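Local coordinates for type IV pilus secretin PilQ family protein (Vibrio cholerae, PDB 6W6M) that forms a fourteen-subunit ring-shaped channel in the outer membrane, probably the passage for the type IV pilus used in natural competence, at residues L245-G250 and R298-N303; K253-K258 and D302-I307; D266-I271 and G284-D289; N360-G365 and E371-E376. One frame throughout, in Å; residues are numbered along the deposited sequence.

Contact 1: L245-G250 and R298-N303; sequences LAEELG and RELPDN
With CG beside its own backbone N and anti to the carbonyl carbon (chi1 -65°), L300 throws its isobutyl group across to E247 and G250. The two methyls share the work. CD1 goes to the helix, lying 3.8 Å from E247 CG and 3.2 Å from E247 O, while CD2 rests over the bare backbone of the glycine, 3.9 Å from G250 CA. E247 crosses it at about a right angle: its CG is anti to the backbone N (chi1 -155°), and the rest of the chain runs on extended. Of the glutamate side chain, only CG comes close; on this exposed residue the carboxylate takes no part in the contact. Another acid is nearby, E247 OE2 being 6.0 Å from D302 OD2, two like charges whose charged atoms are not in contact. Leucine suits the joining position because it is branched and can touch two places at once; glycine suits the other because no side chain stands between its CA and the methyl. The contact is small and lies at the surface, without a hydrogen bond across it. It joins the end of helix 229-248, the long link from the preceding domain, to the turn after strand 294-299 in the beta-alpha-beta-beta-alpha, KH-like fold of N1-type secretin domains.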
loop_
_atom_site.group_PDB
_atom_site.type_symbol
_atom_site.label_atom_id
_atom_site.label_comp_id
_atom_site.label_asym_id
_atom_site.label_seq_id
_atom_site.Cartn_x
_atom_site.Cartn_y
_atom_site.Cartn_z
ATOM N N LEU A 245 -47.397 14.813 33.407
ATOM C CA LEU A 245 -47.409 13.368 33.613
ATOM C C LEU A 245 -48.565 12.714 32.869
ATOM O O LEU A 245 -48.424 11.599 32.359
ATOM C CB LEU A 245 -47.472 13.048 35.104
ATOM C CG LEU A 245 -47.210 11.590 35.495
ATOM C CD1 LEU A 245 -46.389 11.528 36.772
ATOM C CD2 LEU A 245 -48.513 10.813 35.656
ATOM N N ALA A 246 -49.717 13.385 32.798
ATOM C CA ALA A 246 -50.841 12.824 32.059
ATOM C C ALA A 246 -50.547 12.783 30.566
ATOM O O ALA A 246 -50.949 11.842 29.871
ATOM C CB ALA A 246 -52.108 13.632 32.334
ATOM N N GLU A 247 -49.845 13.794 30.052
ATOM C CA GLU A 247 -49.471 13.767 28.646
ATOM C C GLU A 247 -48.318 12.807 28.399
ATOM O O GLU A 247 -48.116 12.367 27.263
ATOM C CB GLU A 247 -49.117 15.172 28.165
ATOM C CG GLU A 247 -49.298 15.370 26.671
ATOM C CD GLU A 247 -48.841 16.735 26.205
ATOM O OE1 GLU A 247 -48.191 17.450 27.000
ATOM O OE2 GLU A 247 -49.130 17.096 25.043
ATOM N N GLU A 248 -47.551 12.470 29.436
ATOM C CA GLU A 248 -46.510 11.462 29.270
ATOM C C GLU A 248 -47.107 10.063 29.214
ATOM O O GLU A 248 -47.008 9.374 28.193
ATOM C CB GLU A 248 -45.485 11.560 30.397
ATOM C CG GLU A 248 -44.567 10.354 30.458
ATOM C CD GLU A 248 -43.395 10.549 31.391
ATOM O OE1 GLU A 248 -43.220 11.672 31.903
ATOM O OE2 GLU A 248 -42.644 9.577 31.608
ATOM N N LEU A 249 -47.749 9.629 30.294
ATOM C CA LEU A 249 -48.267 8.265 30.385
ATOM C C LEU A 249 -49.768 8.259 30.103
ATOM O O LEU A 249 -50.610 8.315 30.995
ATOM C CB LEU A 249 -47.946 7.668 31.750
ATOM C CG LEU A 249 -47.697 6.160 31.821
ATOM C CD1 LEU A 249 -47.240 5.759 33.221
ATOM C CD2 LEU A 249 -48.924 5.356 31.400
ATOM N N GLY A 250 -50.090 8.186 28.813
ATOM C CA GLY A 250 -51.453 8.057 28.356
ATOM C C GLY A 250 -51.662 6.780 27.554
ATOM O O GLY A 250 -50.731 6.046 27.230
ATOM N N ARG A 298 -49.714 6.554 15.408
ATOM C CA ARG A 298 -50.020 5.999 16.727
ATOM C C ARG A 298 -49.562 7.002 17.782
ATOM O O ARG A 298 -48.360 7.174 18.000
ATOM C CB ARG A 298 -49.345 4.650 16.921
ATOM C CG ARG A 298 -49.480 4.080 18.315
ATOM C CD ARG A 298 -48.852 2.705 18.401
ATOM N NE ARG A 298 -49.182 2.024 19.645
ATOM C CZ ARG A 298 -50.347 1.435 19.882
ATOM N NH1 ARG A 298 -51.298 1.449 18.963
ATOM N NH2 ARG A 298 -50.567 0.838 21.041
ATOM N N GLU A 299 -50.520 7.656 18.440
ATOM C CA GLU A 299 -50.197 8.718 19.388
ATOM C C GLU A 299 -51.384 8.967 20.308
ATOM O O GLU A 299 -52.368 8.228 20.303
ATOM C CB GLU A 299 -49.809 10.003 18.654
ATOM N N LEU A 300 -51.266 10.020 21.113
ATOM C CA LEU A 300 -52.322 10.369 22.051
ATOM C C LEU A 300 -53.520 10.940 21.300
ATOM O O LEU A 300 -53.349 11.766 20.399
ATOM C CB LEU A 300 -51.815 11.389 23.071
ATOM C CG LEU A 300 -50.710 10.939 24.029
ATOM C CD1 LEU A 300 -50.230 12.106 24.863
ATOM C CD2 LEU A 300 -51.198 9.813 24.921
ATOM N N PRO A 301 -54.742 10.555 21.661
ATOM C CA PRO A 301 -55.914 10.985 20.883
ATOM C C PRO A 301 -56.167 12.483 20.909
ATOM O O PRO A 301 -57.170 12.955 20.365
ATOM C CB PRO A 301 -57.071 10.211 21.531
ATOM C CG PRO A 301 -56.557 9.744 22.834
ATOM C CD PRO A 301 -55.091 9.564 22.687
ATOM N N ASP A 302 -55.271 13.242 21.531
ATOM C CA ASP A 302 -55.387 14.693 21.566
ATOM C C ASP A 302 -54.452 15.356 20.560
ATOM O O ASP A 302 -54.787 16.397 19.989
ATOM C CB ASP A 302 -55.103 15.195 22.984
ATOM C CG ASP A 302 -55.303 16.695 23.117
ATOM O OD1 ASP A 302 -55.678 17.338 22.113
ATOM O OD2 ASP A 302 -55.102 17.228 24.230
ATOM N N ASN A 303 -53.318 14.710 20.314
ATOM C CA ASN A 303 -52.353 15.202 19.349
ATOM C C ASN A 303 -52.796 14.816 17.938
ATOM O O ASN A 303 -52.407 15.455 16.963
ATOM C CB ASN A 303 -50.957 14.660 19.652
ATOM C CG ASN A 303 -49.859 15.605 19.208
ATOM O OD1 ASN A 303 -50.128 16.664 18.643
ATOM N ND2 ASN A 303 -48.612 15.228 19.466
#

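Contact 2: K253-K258 and D302-I307; sequences KSEIIK and DNIAVI
K253 and I304 mark the nearest approach of the two backbones, their CA atoms 8.7 Å apart, as the strand 253-258 packs against the first turn of helix 303-314. I304 is the residue on which the contact turns. Its CG2 is anti to the backbone N while CG1 lies beside that N, and CD1 carries this second arm outward, so the side chain presents two methyls to the strand. E255 comes from the opposite direction, its CG held between the backbone N and the carbonyl carbon (chi1 54°) and the chain extended from there. A single carboxylate oxygen meets both arms: E255 OE2 lies 3.2 Å from I304 CG2 and 3.4 Å from I304 CD1. K253 adds a looser neighbour, its CB 4.4 Å from I304 CD1, after which the long chain turns away and takes its ammonium group with it. A beta-branched isoleucine fits here because it offers two methyl arms, both close to E255, and a lysine at the strand's exposed end can lend a methylene while keeping its charge at the surface. Along one edge the strand is bonded to 294-299, through E255 with I297; the helix packs on a face.

No hydrogen bond crosses between the segments, and hydrocarbon cannot satisfy a carboxylate. E255 OE1 has a long, weak ion pair with R308 on the same helix. Methyl groups beside OE2 would tend to raise the acid's pKa, though the partial exposure of E255 would limit their effect, and the arginine would tend to oppose it.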
loop_
_atom_site.group_PDB
_atom_site.type_symbol
_atom_site.label_atom_id
_atom_site.label_comp_id
_atom_site.label_asym_id
_atom_site.label_seq_id
_atom_site.Cartn_x
_atom_site.Cartn_y
_atom_site.Cartn_z
ATOM N N LYS A 253 -53.574 5.632 20.701
ATOM C CA LYS A 253 -54.529 5.221 19.687
ATOM C C LYS A 253 -53.833 5.204 18.333
ATOM O O LYS A 253 -52.914 5.989 18.084
ATOM C CB LYS A 253 -55.750 6.148 19.653
ATOM C CG LYS A 253 -56.862 5.630 18.780
ATOM C CD LYS A 253 -58.136 6.414 18.949
ATOM C CE LYS A 253 -59.223 5.826 18.071
ATOM N NZ LYS A 253 -59.390 4.373 18.326
ATOM N N SER A 254 -54.282 4.300 17.461
ATOM C CA SER A 254 -53.678 4.085 16.152
ATOM C C SER A 254 -54.737 4.212 15.071
ATOM O O SER A 254 -55.807 3.610 15.183
ATOM C CB SER A 254 -53.019 2.706 16.077
ATOM O OG SER A 254 -53.983 1.678 16.204
ATOM N N GLU A 255 -54.437 4.980 14.024
ATOM C CA GLU A 255 -55.385 5.152 12.924
ATOM C C GLU A 255 -54.663 5.703 11.699
ATOM O O GLU A 255 -53.487 6.066 11.755
ATOM C CB GLU A 255 -56.549 6.056 13.330
ATOM C CG GLU A 255 -56.145 7.406 13.879
ATOM C CD GLU A 255 -57.349 8.265 14.180
ATOM O OE1 GLU A 255 -58.318 8.206 13.398
ATOM O OE2 GLU A 255 -57.335 8.985 15.202
ATOM N N ILE A 256 -55.393 5.792 10.589
ATOM C CA ILE A 256 -54.820 6.121 9.288
ATOM C C ILE A 256 -55.407 7.428 8.773
ATOM O O ILE A 256 -56.607 7.690 8.912
ATOM C CB ILE A 256 -55.031 4.981 8.269
ATOM C CG1 ILE A 256 -56.507 4.633 8.135
ATOM C CG2 ILE A 256 -54.243 3.742 8.672
ATOM C CD1 ILE A 256 -56.746 3.244 7.618
ATOM N N ILE A 257 -54.546 8.239 8.163
ATOM C CA ILE A 257 -54.890 9.534 7.591
ATOM C C ILE A 257 -54.661 9.466 6.091
ATOM O O ILE A 257 -53.548 9.167 5.642
ATOM C CB ILE A 257 -54.044 10.664 8.205
ATOM C CG1 ILE A 257 -53.963 10.507 9.720
ATOM C CG2 ILE A 257 -54.610 12.007 7.833
ATOM C CD1 ILE A 257 -53.139 11.558 10.390
ATOM N N LYS A 258 -55.697 9.758 5.316
ATOM C CA LYS A 258 -55.595 9.720 3.867
ATOM C C LYS A 258 -55.177 11.083 3.337
ATOM O O LYS A 258 -55.730 12.108 3.742
ATOM C CB LYS A 258 -56.915 9.293 3.232
ATOM C CG LYS A 258 -56.776 9.080 1.745
ATOM C CD LYS A 258 -57.967 8.400 1.118
ATOM C CE LYS A 258 -57.638 8.023 -0.316
ATOM N NZ LYS A 258 -58.838 7.600 -1.080
ATOM N N ASP A 302 -55.271 13.242 21.531
ATOM C CA ASP A 302 -55.387 14.693 21.566
ATOM C C ASP A 302 -54.452 15.356 20.560
ATOM O O ASP A 302 -54.787 16.397 19.989
ATOM C CB ASP A 302 -55.103 15.195 22.984
ATOM C CG ASP A 302 -55.303 16.695 23.117
ATOM O OD1 ASP A 302 -55.678 17.338 22.113
ATOM O OD2 ASP A 302 -55.102 17.228 24.230
ATOM N N ASN A 303 -53.318 14.710 20.314
ATOM C CA ASN A 303 -52.353 15.202 19.349
ATOM C C ASN A 303 -52.796 14.816 17.938
ATOM O O ASN A 303 -52.407 15.455 16.963
ATOM C CB ASN A 303 -50.957 14.660 19.652
ATOM C CG ASN A 303 -49.859 15.605 19.208
ATOM O OD1 ASN A 303 -50.128 16.664 18.643
ATOM N ND2 ASN A 303 -48.612 15.228 19.466
ATOM N N ILE A 304 -53.610 13.768 17.830
ATOM C CA ILE A 304 -54.118 13.346 16.532
ATOM C C ILE A 304 -54.967 14.446 15.915
ATOM O O ILE A 304 -54.912 14.680 14.706
ATOM C CB ILE A 304 -54.892 12.024 16.665
ATOM C CG1 ILE A 304 -53.933 10.893 17.024
ATOM C CG2 ILE A 304 -55.615 11.697 15.380
ATOM C CD1 ILE A 304 -54.600 9.563 17.159
ATOM N N ALA A 305 -55.718 15.176 16.739
ATOM C CA ALA A 305 -56.625 16.188 16.207
ATOM C C ALA A 305 -55.867 17.399 15.669
ATOM O O ALA A 305 -56.204 17.932 14.604
ATOM C CB ALA A 305 -57.625 16.606 17.282
ATOM N N VAL A 306 -54.828 17.844 16.376
ATOM C CA VAL A 306 -54.066 18.991 15.889
ATOM C C VAL A 306 -53.249 18.608 14.661
ATOM O O VAL A 306 -53.176 19.369 13.687
ATOM C CB VAL A 306 -53.183 19.577 17.009
ATOM C CG1 VAL A 306 -52.156 18.582 17.473
ATOM C CG2 VAL A 306 -52.496 20.836 16.532
ATOM N N ILE A 307 -52.625 17.429 14.683
ATOM C CA ILE A 307 -51.912 16.941 13.508
ATOM C C ILE A 307 -52.850 16.848 12.315
ATOM O O ILE A 307 -52.502 17.254 11.199
ATOM C CB ILE A 307 -51.253 15.590 13.822
ATOM C CG1 ILE A 307 -50.040 15.793 14.724
ATOM C CG2 ILE A 307 -50.853 14.876 12.554
ATOM C CD1 ILE A 307 -49.372 14.511 15.143
#

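Contact 3: D266-I271 and G284-D289; sequences DIAAMI and GSISID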
loop_
_atom_site.group_PDB
_atom_site.type_symbol
_atom_site.label_atom_id
_atom_site.label_comp_id
_atom_site.label_asym_id
_atom_site.label_seq_id
_atom_site.Cartn_x
_atom_site.Cartn_y
_atom_site.Cartn_z
ATOM N N ASP A 266 -43.215 12.936 1.864
ATOM C CA ASP A 266 -42.767 14.267 2.254
ATOM C C ASP A 266 -43.424 14.717 3.553
ATOM O O ASP A 266 -42.761 15.278 4.434
ATOM C CB ASP A 266 -43.062 15.260 1.135
ATOM C CG ASP A 266 -42.361 14.905 -0.158
ATOM O OD1 ASP A 266 -41.334 14.201 -0.105
ATOM O OD2 ASP A 266 -42.829 15.332 -1.234
ATOM N N ILE A 267 -44.726 14.469 3.692
ATOM C CA ILE A 267 -45.440 14.887 4.892
ATOM C C ILE A 267 -44.974 14.094 6.106
ATOM O O ILE A 267 -44.819 14.647 7.199
ATOM C CB ILE A 267 -46.954 14.768 4.666
ATOM C CG1 ILE A 267 -47.429 15.929 3.800
ATOM C CG2 ILE A 267 -47.691 14.748 5.980
ATOM C CD1 ILE A 267 -48.905 15.991 3.626
ATOM N N ALA A 268 -44.724 12.798 5.938
ATOM C CA ALA A 268 -44.191 12.018 7.047
ATOM C C ALA A 268 -42.788 12.464 7.424
ATOM O O ALA A 268 -42.385 12.320 8.581
ATOM C CB ALA A 268 -44.194 10.535 6.699
ATOM N N ALA A 269 -42.020 12.986 6.470
ATOM C CA ALA A 269 -40.686 13.470 6.807
ATOM C C ALA A 269 -40.749 14.830 7.489
ATOM O O ALA A 269 -39.846 15.192 8.249
ATOM C CB ALA A 269 -39.812 13.536 5.559
ATOM N N MET A 270 -41.793 15.604 7.216
ATOM C CA MET A 270 -41.919 16.892 7.887
ATOM C C MET A 270 -42.501 16.767 9.291
ATOM O O MET A 270 -42.018 17.429 10.213
ATOM C CB MET A 270 -42.779 17.837 7.052
ATOM C CG MET A 270 -43.195 19.082 7.787
ATOM S SD MET A 270 -44.145 20.191 6.750
ATOM C CE MET A 270 -45.106 19.019 5.806
ATOM N N ILE A 271 -43.508 15.912 9.483
ATOM C CA ILE A 271 -44.166 15.826 10.785
ATOM C C ILE A 271 -43.291 15.078 11.780
ATOM O O ILE A 271 -43.130 15.501 12.927
ATOM C CB ILE A 271 -45.549 15.170 10.647
ATOM C CG1 ILE A 271 -46.558 16.167 10.086
ATOM C CG2 ILE A 271 -46.013 14.640 11.970
ATOM C CD1 ILE A 271 -46.691 17.410 10.902
ATOM N N GLY A 284 -45.236 8.381 20.311
ATOM C CA GLY A 284 -45.594 7.703 19.050
ATOM C C GLY A 284 -44.814 8.343 17.914
ATOM O O GLY A 284 -43.786 8.991 18.195
ATOM N N SER A 285 -45.288 8.168 16.676
ATOM C CA SER A 285 -44.668 7.455 15.527
ATOM C C SER A 285 -45.574 7.568 14.295
ATOM O O SER A 285 -46.797 7.378 14.439
ATOM C CB SER A 285 -44.388 6.015 15.874
ATOM O OG SER A 285 -45.596 5.310 16.118
ATOM N N ILE A 286 -44.983 7.866 13.133
ATOM C CA ILE A 286 -45.715 7.819 11.832
ATOM C C ILE A 286 -45.161 6.657 11.002
ATOM O O ILE A 286 -43.962 6.349 11.143
ATOM C CB ILE A 286 -45.585 9.162 11.087
ATOM C CG1 ILE A 286 -44.356 9.947 11.551
ATOM C CG2 ILE A 286 -46.859 9.979 11.219
ATOM C CD1 ILE A 286 -44.229 11.312 10.919
ATOM N N SER A 287 -46.007 6.046 10.166
ATOM C CA SER A 287 -45.537 5.161 9.108
ATOM C C SER A 287 -46.221 5.525 7.800
ATOM O O SER A 287 -47.302 6.117 7.786
ATOM C CB SER A 287 -45.817 3.689 9.428
ATOM O OG SER A 287 -45.098 3.263 10.563
ATOM N N ILE A 288 -45.592 5.144 6.699
ATOM C CA ILE A 288 -46.098 5.444 5.366
ATOM C C ILE A 288 -46.644 4.176 4.734
ATOM O O ILE A 288 -46.083 3.086 4.885
ATOM C CB ILE A 288 -44.999 6.068 4.481
ATOM C CG1 ILE A 288 -44.579 7.422 5.031
ATOM C CG2 ILE A 288 -45.482 6.236 3.062
ATOM C CD1 ILE A 288 -43.306 7.368 5.823
ATOM N N ASP A 289 -47.750 4.321 4.008
ATOM C CA ASP A 289 -48.281 3.279 3.133
ATOM C C ASP A 289 -48.320 3.876 1.731
ATOM O O ASP A 289 -49.191 4.697 1.419
ATOM C CB ASP A 289 -49.653 2.823 3.590
ATOM C CG ASP A 289 -50.217 1.738 2.728
ATOM O OD1 ASP A 289 -49.646 0.629 2.699
ATOM O OD2 ASP A 289 -51.243 1.997 2.077
#
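Apolar contact between A268 and the pair I286 and I288 does most of the work here. A268 CB points at the strand and meets the tip of I288, 3.4 Å from its CD1 and 3.6 Å from its CG1. I288 reaches it with CG1 beside the backbone N and anti to the carbonyl carbon (chi1 -65°). One turn further along the helix, I271 offers its branch methyl, CG2, 3.9 Å from I286 CD1, the two side chains crossing at about a right angle. I286 CD1 thus lies between the two helix residues, 4.3 Å from A268 CB.

The polar part is slight. A268 O is the backbone atom nearest I286 CD1, but the carbonyl takes no hydrogen bond from the strand, and none is made between the segments at all. Alanine suits its place because its single methyl lets the strand come near the helix, while I286 and I288 reach across from the strand with their CD1 methyls.

In backbone terms, helix 266-271 and strand 285-289 run antiparallel at 171°, their axes 8.8 Å apart. I286 and I288 face the helix, and S287 between them faces away, packing on N278 of a neighbouring subunit. I271 also touches I311 of helix 303-314. Two helices laid on one face of a three-stranded antiparallel sheet are what characterises the KH-like, N1-type beta-alpha-beta-beta-alpha domain found in the periplasmic part of secretins.

Contact 4: N360-G365 and E371-E376; sequences NLWQKG and EFPVDE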
loop_
_atom_site.group_PDB
_atom_site.type_symbol
_atom_site.label_atom_id
_atom_site.label_comp_id
_atom_site.label_asym_id
_atom_site.label_seq_id
_atom_site.Cartn_x
_atom_site.Cartn_y
_atom_site.Cartn_z
ATOM N N ASN A 360 19.710 42.906 -63.794
ATOM C CA ASN A 360 20.674 43.523 -64.698
ATOM C C ASN A 360 21.713 42.517 -65.174
ATOM O O ASN A 360 22.238 42.638 -66.283
ATOM C CB ASN A 360 21.361 44.705 -64.021
ATOM C CG ASN A 360 20.441 45.879 -63.827
ATOM O OD1 ASN A 360 19.386 45.966 -64.441
ATOM N ND2 ASN A 360 20.843 46.800 -62.972
ATOM N N LEU A 361 22.045 41.530 -64.345
ATOM C CA LEU A 361 22.997 40.522 -64.796
ATOM C C LEU A 361 22.355 39.561 -65.788
ATOM O O LEU A 361 23.056 38.907 -66.565
ATOM C CB LEU A 361 23.574 39.764 -63.603
ATOM C CG LEU A 361 24.410 40.584 -62.622
ATOM C CD1 LEU A 361 24.910 39.708 -61.499
ATOM C CD2 LEU A 361 25.567 41.244 -63.325
ATOM N N TRP A 362 21.026 39.446 -65.772
ATOM C CA TRP A 362 20.367 38.572 -66.738
ATOM C C TRP A 362 20.240 39.233 -68.102
ATOM O O TRP A 362 20.447 38.583 -69.130
ATOM C CB TRP A 362 18.992 38.154 -66.238
ATOM C CG TRP A 362 18.238 37.330 -67.228
ATOM C CD1 TRP A 362 18.265 35.976 -67.352
ATOM C CD2 TRP A 362 17.340 37.806 -68.234
ATOM N NE1 TRP A 362 17.438 35.578 -68.368
ATOM C CE2 TRP A 362 16.860 36.684 -68.928
ATOM C CE3 TRP A 362 16.896 39.073 -68.615
ATOM C CZ2 TRP A 362 15.957 36.789 -69.980
ATOM C CZ3 TRP A 362 16.002 39.176 -69.656
ATOM C CH2 TRP A 362 15.541 38.042 -70.328
ATOM N N GLN A 363 19.883 40.515 -68.146
ATOM C CA GLN A 363 19.745 41.182 -69.432
ATOM C C GLN A 363 21.129 41.536 -69.953
ATOM O O GLN A 363 21.421 42.690 -70.274
ATOM C CB GLN A 363 18.850 42.416 -69.324
ATOM C CG GLN A 363 19.236 43.401 -68.257
ATOM C CD GLN A 363 18.354 44.620 -68.264
ATOM O OE1 GLN A 363 17.448 44.734 -69.082
ATOM N NE2 GLN A 363 18.613 45.544 -67.353
ATOM N N LYS A 364 21.964 40.514 -70.009
ATOM C CA LYS A 364 23.333 40.535 -70.518
ATOM C C LYS A 364 23.714 39.068 -70.707
ATOM O O LYS A 364 22.849 38.171 -70.753
ATOM C CB LYS A 364 24.311 41.152 -69.511
ATOM C CG LYS A 364 24.051 42.596 -69.117
ATOM C CD LYS A 364 24.200 43.531 -70.304
ATOM C CE LYS A 364 24.010 44.979 -69.884
ATOM N NZ LYS A 364 24.128 45.911 -71.041
ATOM N N GLY A 365 25.001 38.791 -70.850
ATOM C CA GLY A 365 25.352 37.387 -70.920
ATOM C C GLY A 365 25.843 36.765 -69.633
ATOM O O GLY A 365 26.345 35.638 -69.670
ATOM N N GLU A 371 15.557 31.564 -68.204
ATOM C CA GLU A 371 14.229 31.471 -68.795
ATOM C C GLU A 371 13.444 32.756 -68.570
ATOM O O GLU A 371 13.059 33.409 -69.544
ATOM C CB GLU A 371 13.475 30.247 -68.251
ATOM C CG GLU A 371 14.032 28.888 -68.644
ATOM C CD GLU A 371 13.285 27.737 -68.016
ATOM O OE1 GLU A 371 12.449 27.981 -67.124
ATOM O OE2 GLU A 371 13.538 26.581 -68.414
ATOM N N PHE A 372 13.202 33.144 -67.319
ATOM C CA PHE A 372 12.882 34.516 -66.952
ATOM C C PHE A 372 12.934 34.646 -65.435
ATOM O O PHE A 372 12.319 33.842 -64.726
ATOM C CB PHE A 372 11.515 34.941 -67.489
ATOM C CG PHE A 372 11.389 36.418 -67.693
ATOM C CD1 PHE A 372 12.240 37.083 -68.552
ATOM C CD2 PHE A 372 10.425 37.144 -67.028
ATOM C CE1 PHE A 372 12.132 38.439 -68.738
ATOM C CE2 PHE A 372 10.316 38.502 -67.214
ATOM C CZ PHE A 372 11.168 39.148 -68.069
ATOM N N PRO A 373 13.649 35.626 -64.899
ATOM C CA PRO A 373 13.565 35.885 -63.458
ATOM C C PRO A 373 12.294 36.636 -63.094
ATOM O O PRO A 373 12.316 37.862 -62.953
ATOM C CB PRO A 373 14.820 36.721 -63.181
ATOM C CG PRO A 373 15.127 37.376 -64.474
ATOM C CD PRO A 373 14.712 36.414 -65.545
ATOM N N VAL A 374 11.180 35.914 -62.943
ATOM C CA VAL A 374 9.887 36.570 -62.750
ATOM C C VAL A 374 9.855 37.323 -61.428
ATOM O O VAL A 374 9.158 38.334 -61.287
ATOM C CB VAL A 374 8.744 35.548 -62.840
ATOM C CG1 VAL A 374 7.423 36.262 -62.993
ATOM C CG2 VAL A 374 8.974 34.602 -63.998
ATOM N N ASP A 375 10.602 36.842 -60.438
ATOM C CA ASP A 375 10.645 37.483 -59.132
ATOM C C ASP A 375 11.690 38.583 -59.045
ATOM O O ASP A 375 11.455 39.595 -58.379
ATOM C CB ASP A 375 10.913 36.438 -58.054
ATOM C CG ASP A 375 9.730 35.530 -57.832
ATOM O OD1 ASP A 375 8.624 35.879 -58.294
ATOM O OD2 ASP A 375 9.906 34.463 -57.210
ATOM N N GLU A 376 12.838 38.412 -59.700
ATOM C CA GLU A 376 13.828 39.478 -59.744
ATOM C C GLU A 376 13.417 40.599 -60.683
ATOM O O GLU A 376 14.007 41.680 -60.636
ATOM C CB GLU A 376 15.183 38.920 -60.169
ATOM C CG GLU A 376 15.451 37.513 -59.681
ATOM C CD GLU A 376 15.498 37.408 -58.171
ATOM O OE1 GLU A 376 15.709 38.439 -57.500
ATOM O OE2 GLU A 376 15.323 36.287 -57.650
#
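A T-shaped pair of W362 and F372, with a CH-pi contact from P373, ties the end of helix 357-362 to the chain just ahead of helix 374-377, in the excursion between strands 352-354 and 380-382 of the secretin beta domain. W362 is its centre. With CG anti to the backbone N (chi1 176°), the indole is directed toward the 371-376 segment, and one face of it receives both partners. F372 approaches that face by its edge: the phenyl ring is at 89° to the six-membered ring of the indole, with centroids 5.3 Å apart. Its leading atoms are CE1 and CD1, and F372 CE1 is 3.8 Å from W362 CH2. The backbone of F372 first directs its CB away, and the ring is turned back to the indole. Tryptophan suits the centre because its two fused rings can serve a phenyl and a proline at once. P373, at the centre of an inverse gamma turn, offers CD, the methylene bonded to the ring nitrogen, whose hydrogens are somewhat polarised and so suit a pi face.

Beside the cluster, a weak bond runs from Q363 NE2 to N360 OD1, 3.0 Å, at the helix end. F372 also packs on L361 of a neighbouring subunit, which places the cluster close to a subunit boundary. On the indole itself, P373 CD sits squarely on the normal of the five-membered ring, 3.8 Å from its centroid.

In the fold
Contacts 2 and 3 lie within one small domain, and contact 1 joins the incoming helix to it; all three reach its three-stranded sheet, in which strand 294-299 is the middle strand. Contacts 1 and 2 have centres 11 Å apart and share D302 and N303; a probable hydrogen bond joins K253 N to E299 O, 2.9 Å. Contacts 2 and 3 are also 11 Å apart between centres, yet do not touch. Contact 1 reaches contact 3, 18 Å away between centres, through a probable bond from R298 N to S285 O. Contact 4 lies on the opposite side of the chain's centre, about 101 Å from contact 3 between centres, in the beta domain. All four touch a neighbouring subunit of the ring.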